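Antifreeze protein (Marinomonas primoryensis, PDB 3P4G) binds to ice by way of anchored clathrate waters and so acts as a hyperactive, calcium-dependent antifreeze. Local coordinates at residues A[60-65]-A[85-90]; A[277-282]-A[303-308]. One frame throughout, in Å; residues are numbered along the deposited sequence.

Interaction 1: A[60-65]-A[85-90]; sequences SIDGNV and QLYVAG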
loop_
_atom_site.group_PDB
_atom_site.type_symbol
_atom_site.label_atom_id
_atom_site.label_comp_id
_atom_site.label_asym_id
_atom_site.label_seq_id
_atom_site.Cartn_x
_atom_site.Cartn_y
_atom_site.Cartn_z
ATOM N N SER A 60 7.257 -1.979 -26.426
ATOM C CA SER A 60 7.013 -0.551 -26.248
ATOM C C SER A 60 5.837 -0.192 -27.120
ATOM O O SER A 60 5.840 -0.448 -28.325
ATOM C CB SER A 60 8.236 0.277 -26.649
ATOM O OG SER A 60 9.393 -0.159 -25.965
ATOM N N ILE A 61 4.831 0.381 -26.494
ATOM C CA ILE A 61 3.520 0.677 -27.115
ATOM C C ILE A 61 3.233 2.150 -26.845
ATOM O O ILE A 61 3.209 2.587 -25.684
ATOM C CB ILE A 61 2.391 -0.253 -26.460
ATOM C CG1 ILE A 61 2.640 -1.744 -26.766
ATOM C CG2 ILE A 61 0.947 0.147 -26.871
ATOM C CD1 ILE A 61 2.153 -2.713 -25.696
ATOM N N ASP A 62 3.042 2.949 -27.896
ATOM C CA ASP A 62 2.787 4.370 -27.686
ATOM C C ASP A 62 1.296 4.625 -27.434
ATOM O O ASP A 62 0.919 5.683 -26.914
ATOM C CB ASP A 62 3.209 5.150 -28.915
ATOM C CG ASP A 62 4.689 5.098 -29.145
ATOM O OD1 ASP A 62 5.448 4.963 -28.153
ATOM O OD2 ASP A 62 5.071 5.250 -30.314
ATOM N N GLY A 63 0.458 3.686 -27.862
ATOM C CA GLY A 63 -0.998 3.780 -27.667
ATOM C C GLY A 63 -1.487 3.017 -26.450
ATOM O O GLY A 63 -0.782 2.943 -25.420
ATOM N N ASN A 64 -2.660 2.397 -26.590
ATOM C CA ASN A 64 -3.326 1.692 -25.484
ATOM C C ASN A 64 -3.224 0.189 -25.662
ATOM O O ASN A 64 -3.187 -0.304 -26.800
ATOM C CB ASN A 64 -4.827 2.049 -25.463
ATOM C CG ASN A 64 -5.059 3.523 -25.337
ATOM O OD1 ASN A 64 -4.425 4.182 -24.514
ATOM N ND2 ASN A 64 -6.009 4.059 -26.138
ATOM N N VAL A 65 -3.190 -0.540 -24.556
ATOM C CA VAL A 65 -3.482 -1.968 -24.603
ATOM C C VAL A 65 -4.997 -2.070 -24.462
ATOM O O VAL A 65 -5.580 -1.766 -23.386
ATOM C CB VAL A 65 -2.767 -2.746 -23.471
ATOM C CG1 VAL A 65 -3.161 -4.248 -23.495
ATOM C CG2 VAL A 65 -1.273 -2.508 -23.579
ATOM N N GLN A 85 10.726 -6.334 -20.311
ATOM C CA GLN A 85 10.635 -4.881 -20.046
ATOM C C GLN A 85 9.528 -4.332 -20.922
ATOM O O GLN A 85 9.571 -4.498 -22.162
ATOM C CB GLN A 85 11.949 -4.241 -20.419
ATOM C CG GLN A 85 12.055 -2.770 -19.977
ATOM C CD GLN A 85 13.450 -2.208 -20.232
ATOM O OE1 GLN A 85 14.445 -2.917 -20.100
ATOM N NE2 GLN A 85 13.517 -0.933 -20.612
ATOM N N LEU A 86 8.533 -3.732 -20.285
ATOM C CA LEU A 86 7.344 -3.216 -20.980
ATOM C C LEU A 86 7.173 -1.746 -20.769
ATOM O O LEU A 86 7.316 -1.239 -19.639
ATOM C CB LEU A 86 6.092 -4.003 -20.529
ATOM C CG LEU A 86 4.739 -3.414 -20.968
ATOM C CD1 LEU A 86 4.649 -3.439 -22.513
ATOM C CD2 LEU A 86 3.610 -4.259 -20.341
ATOM N N TYR A 87 6.902 -1.021 -21.869
ATOM C CA TYR A 87 6.562 0.384 -21.771
ATOM C C TYR A 87 5.221 0.548 -22.488
ATOM O O TYR A 87 5.057 0.054 -23.589
ATOM C CB TYR A 87 7.623 1.221 -22.468
ATOM C CG TYR A 87 7.226 2.690 -22.578
ATOM C CD1 TYR A 87 7.347 3.543 -21.484
ATOM C CD2 TYR A 87 6.739 3.203 -23.776
ATOM C CE1 TYR A 87 6.971 4.888 -21.592
ATOM C CE2 TYR A 87 6.380 4.547 -23.896
ATOM C CZ TYR A 87 6.511 5.373 -22.812
ATOM O OH TYR A 87 6.132 6.699 -22.906
ATOM N N VAL A 88 4.256 1.158 -21.823
ATOM C CA VAL A 88 2.985 1.582 -22.457
ATOM C C VAL A 88 2.756 3.100 -22.197
ATOM O O VAL A 88 2.667 3.503 -21.025
ATOM C CB VAL A 88 1.793 0.782 -21.884
ATOM C CG1 VAL A 88 0.502 1.329 -22.496
ATOM C CG2 VAL A 88 1.935 -0.715 -22.156
ATOM N N ALA A 89 2.652 3.933 -23.246
ATOM C CA ALA A 89 2.443 5.372 -23.051
ATOM C C ALA A 89 0.985 5.736 -22.768
ATOM O O ALA A 89 0.719 6.774 -22.183
ATOM C CB ALA A 89 2.925 6.139 -24.293
ATOM N N GLY A 90 0.054 4.888 -23.237
ATOM C CA GLY A 90 -1.377 5.106 -23.063
ATOM C C GLY A 90 -1.931 4.383 -21.862
ATOM O O GLY A 90 -1.233 4.205 -20.848
#

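Interaction 2: A[277-282]-A[303-308]; sequences DDSIYL and FEHIRV. With CA (calcium ion), chain Q; CA (calcium ion), chain P.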
loop_
_atom_site.group_PDB
_atom_site.type_symbol
_atom_site.label_atom_id
_atom_site.label_comp_id
_atom_site.label_asym_id
_atom_site.label_seq_id
_atom_site.Cartn_x
_atom_site.Cartn_y
_atom_site.Cartn_z
ATOM N N ASP A 277 2.625 -4.355 27.442
ATOM C CA ASP A 277 3.111 -3.185 28.185
ATOM C C ASP A 277 3.061 -2.016 27.233
ATOM O O ASP A 277 3.898 -1.888 26.333
ATOM C CB ASP A 277 4.542 -3.462 28.629
ATOM C CG ASP A 277 5.056 -2.434 29.583
ATOM O OD1 ASP A 277 4.304 -2.107 30.527
ATOM O OD2 ASP A 277 6.216 -1.987 29.408
ATOM N N ASP A 278 2.000 -1.225 27.364
ATOM C CA ASP A 278 1.654 -0.238 26.343
ATOM C C ASP A 278 1.823 1.204 26.853
ATOM O O ASP A 278 1.478 1.537 28.021
ATOM C CB ASP A 278 0.237 -0.500 25.863
ATOM C CG ASP A 278 0.079 -1.912 25.288
ATOM O OD1 ASP A 278 0.678 -2.221 24.227
ATOM O OD2 ASP A 278 -0.619 -2.724 25.923
ATOM N N SER A 279 2.302 2.060 25.933
ATOM C CA SER A 279 2.633 3.463 26.187
ATOM C C SER A 279 1.898 4.404 25.266
ATOM O O SER A 279 1.714 4.114 24.076
ATOM C CB SER A 279 4.152 3.732 25.993
ATOM O OG SER A 279 4.956 2.884 26.817
ATOM N N ILE A 280 1.490 5.522 25.828
ATOM C CA ILE A 280 0.821 6.547 25.009
ATOM C C ILE A 280 1.446 7.890 25.338
ATOM O O ILE A 280 1.647 8.219 26.517
ATOM C CB ILE A 280 -0.737 6.538 25.157
ATOM C CG1 ILE A 280 -1.385 7.492 24.129
ATOM C CG2 ILE A 280 -1.234 6.928 26.598
ATOM C CD1 ILE A 280 -2.914 7.525 24.172
ATOM N N TYR A 281 1.666 8.711 24.300
ATOM C CA TYR A 281 2.195 10.040 24.484
ATOM C C TYR A 281 1.146 11.001 23.937
ATOM O O TYR A 281 0.857 10.989 22.751
ATOM C CB TYR A 281 3.484 10.184 23.665
ATOM C CG TYR A 281 4.176 11.528 23.750
ATOM C CD1 TYR A 281 3.983 12.391 24.850
ATOM C CD2 TYR A 281 5.100 11.909 22.759
ATOM C CE1 TYR A 281 4.626 13.602 24.935
ATOM C CE2 TYR A 281 5.759 13.168 22.837
ATOM C CZ TYR A 281 5.520 13.986 23.932
ATOM O OH TYR A 281 6.150 15.231 24.032
ATOM N N LEU A 282 0.590 11.805 24.824
ATOM C CA LEU A 282 -0.439 12.802 24.478
ATOM C C LEU A 282 0.264 14.138 24.344
ATOM O O LEU A 282 0.267 14.947 25.283
ATOM C CB LEU A 282 -1.480 12.881 25.595
ATOM C CG LEU A 282 -2.244 11.571 25.904
ATOM C CD1 LEU A 282 -3.111 11.678 27.169
ATOM C CD2 LEU A 282 -3.134 11.184 24.703
ATOM N N PHE A 303 -4.002 2.337 29.208
ATOM C CA PHE A 303 -2.551 2.335 28.932
ATOM C C PHE A 303 -1.725 2.236 30.206
ATOM O O PHE A 303 -2.003 2.938 31.179
ATOM C CB PHE A 303 -2.125 3.555 28.148
ATOM C CG PHE A 303 -2.378 3.415 26.680
ATOM C CD1 PHE A 303 -3.656 3.667 26.157
ATOM C CD2 PHE A 303 -1.330 3.006 25.811
ATOM C CE1 PHE A 303 -3.900 3.471 24.746
ATOM C CE2 PHE A 303 -1.546 2.828 24.429
ATOM C CZ PHE A 303 -2.828 3.069 23.897
ATOM N N GLU A 304 -0.708 1.364 30.180
ATOM C CA GLU A 304 0.178 1.237 31.344
ATOM C C GLU A 304 1.029 2.504 31.599
ATOM O O GLU A 304 1.325 2.844 32.755
ATOM C CB GLU A 304 1.050 -0.010 31.233
ATOM C CG GLU A 304 0.271 -1.294 31.383
ATOM C CD GLU A 304 -0.498 -1.755 30.155
ATOM O OE1 GLU A 304 -0.269 -1.277 29.004
ATOM O OE2 GLU A 304 -1.307 -2.677 30.353
ATOM N N HIS A 305 1.428 3.189 30.541
ATOM C CA HIS A 305 2.304 4.333 30.685
ATOM C C HIS A 305 1.736 5.481 29.913
ATOM O O HIS A 305 1.399 5.323 28.750
ATOM C CB HIS A 305 3.709 4.015 30.163
ATOM C CG HIS A 305 4.240 2.720 30.684
ATOM N ND1 HIS A 305 4.822 2.606 31.930
ATOM C CD2 HIS A 305 4.136 1.462 30.197
ATOM C CE1 HIS A 305 5.132 1.337 32.145
ATOM N NE2 HIS A 305 4.733 0.620 31.105
ATOM N N ILE A 306 1.738 6.656 30.521
ATOM C CA ILE A 306 1.071 7.803 29.902
ATOM C C ILE A 306 1.918 9.038 30.116
ATOM O O ILE A 306 2.161 9.441 31.257
ATOM C CB ILE A 306 -0.379 8.086 30.438
ATOM C CG1 ILE A 306 -1.252 6.829 30.353
ATOM C CG2 ILE A 306 -1.022 9.283 29.659
ATOM C CD1 ILE A 306 -2.665 7.009 31.099
ATOM N N ARG A 307 2.399 9.605 29.016
ATOM C CA ARG A 307 3.148 10.860 29.082
ATOM C C ARG A 307 2.296 11.965 28.467
ATOM O O ARG A 307 1.613 11.734 27.485
ATOM C CB ARG A 307 4.499 10.717 28.329
ATOM C CG ARG A 307 5.260 12.069 28.228
ATOM C CD ARG A 307 6.643 11.914 27.659
ATOM N NE ARG A 307 7.536 11.110 28.519
ATOM C CZ ARG A 307 8.194 11.558 29.589
ATOM N NH1 ARG A 307 8.084 12.826 29.987
ATOM N NH2 ARG A 307 8.998 10.732 30.255
ATOM N N VAL A 308 2.319 13.162 29.060
ATOM C CA VAL A 308 1.625 14.333 28.460
ATOM C C VAL A 308 2.673 15.361 28.064
ATOM O O VAL A 308 3.871 15.072 28.149
ATOM C CB VAL A 308 0.497 14.876 29.383
ATOM C CG1 VAL A 308 -0.603 13.810 29.565
ATOM C CG2 VAL A 308 1.041 15.299 30.755
HETATM CA CA CA Q . -1.656 -3.270 27.963
HETATM CA CA CA P . -0.357 -4.136 23.393
HETATM O O HOH W 1 -3.397 -1.635 27.720
HETATM O O HOH W 2 -2.671 -5.163 29.196
#

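Interaction 1: A[60-65]-A[85-90]
The ring of Tyr-87 has Asp-62 OD1 at its edge, near the ring plane, 4.4 Å from Tyr-87 CE2. Ile-61 O and Ser-60 CB approach the same ring obliquely. The two segments belong to neighbouring coils of the right-handed, calcium-binding beta-helix, with strand 58-61 parallel to strand 85-88. Ser-60 pairs with Tyr-87 on one face of the sheet, and Ile-61 with Val-88 on the other. Ile-61 N donates to Tyr-87 O at 2.9 Å. Ala-89 N returns the bond to Ile-61 O at 2.8 Å, with the donor nearly in line with the carbonyl (C=O...N angle 167°). The backbone N and O of Ile-61 are thus both paired with the next coil.

On the buried face, Ile-61 and Val-88 lie side by side and point the same way, with Ile-61 CD1 4.1 Å from Val-88 CG2. Ile-61 CD1 also meets Leu-86 CD1. Val-65 comes across Val-88 at about a right angle, its CG2 3.9 Å from Val-88 CG2. The chi1 of Val-88 (176°) sends CG1 the other way, against Gly-63 O. Leu-77 of strand 77-78 touches all three of Ile-61, Val-65 and Leu-86.

Past the strands the coils turn together. Gly-90 N makes a weak, bent bond of 3.0 Å to Gly-63 O. Asn-64 OD1 accepts from Asp-91 N, while the backbone N of Asn-64 donates to Asn-45 OD1. The same Asn-64 OD1 also rests 3.5 Å from Gly-90 CA.

Interaction 2: A[277-282]-A[303-308]
Ile-280 packs over one face of the Phe-303 ring, its CB 3.8 Å from the ring centroid in a CH-pi contact. The two side chains cross at about a right angle. Ile-280 CG2, set between the backbone N and the carbonyl carbon, is 3.8 Å from Ile-306 CG1. Leu-282 CD1 reaches Ile-306 CG2 and Val-308 CG1. This apolar face is the tight part, and Leu-261 and Val-263 of the preceding coil continue it.

At the start of the strands, Asp-278 bridges two calcium ions. OD1 binds the ion of chain P, and OD2 binds that of chain Q at 2.4 Å. A bend at chi2 (79°) turns the Glu-304 carboxylate back, which lets both oxygens reach the second ion and OE1 reach Asp-278 N. Two waters and the carbonyls of Asn-274 and Gly-276 complete that site. Asp-278 N donates to Glu-304 OE1 at 2.8 Å, from above the carboxylate plane. Strands 279-282 and 305-308 form the last parallel pair of the beta-helix, and 311-314 then adds on antiparallel. Arg-307 N bonds to Ile-280 O at 3.0 Å, one of four backbone bonds joining the segments.

The face of Ser-279, His-305 and Arg-307 is more polar and only partly exposed, since Pro-317 and Phe-320 lie against it; Tyr-281 is buried there. His-305 NE2 donates to Asp-277 OD1 at 2.8 Å, on the syn side but 33° out of the carboxylate plane, with ring and carboxylate planes 90° apart. ND1 accepts from Ser-316 N, which fixes the ring at both nitrogens. With an alanine here, Asp-277 OD1 and Ser-316 N would probably both lose their mate, and the carboxylate would be freer to turn. Further along, Arg-307 CG lies 3.6 Å from Tyr-281 CD1, while the guanidinium has its strongest partner in Ala-318.

In the fold
Interactions 1 and 2 lie on opposite sides of the chain's centre, about 52 Å apart between centres, and do not touch. Both join parallel strands on the same flank of the beta-helix. Interaction 1 links two coils near the N-terminal end, and the strand series continues past it in both directions. It rests on backbone bonds and a few aliphatic contacts. Interaction 2 stands where the coils give way to the C-terminal cap, with two short helices between its segments. It buries more surface, 664 against 391 Å², and adds two calcium ions, carboxylates that bind them, and a CH-pi contact. In both, the aliphatic side chains are buried; the other face is mostly partly exposed, but in interaction 2 C-terminal residues touch it.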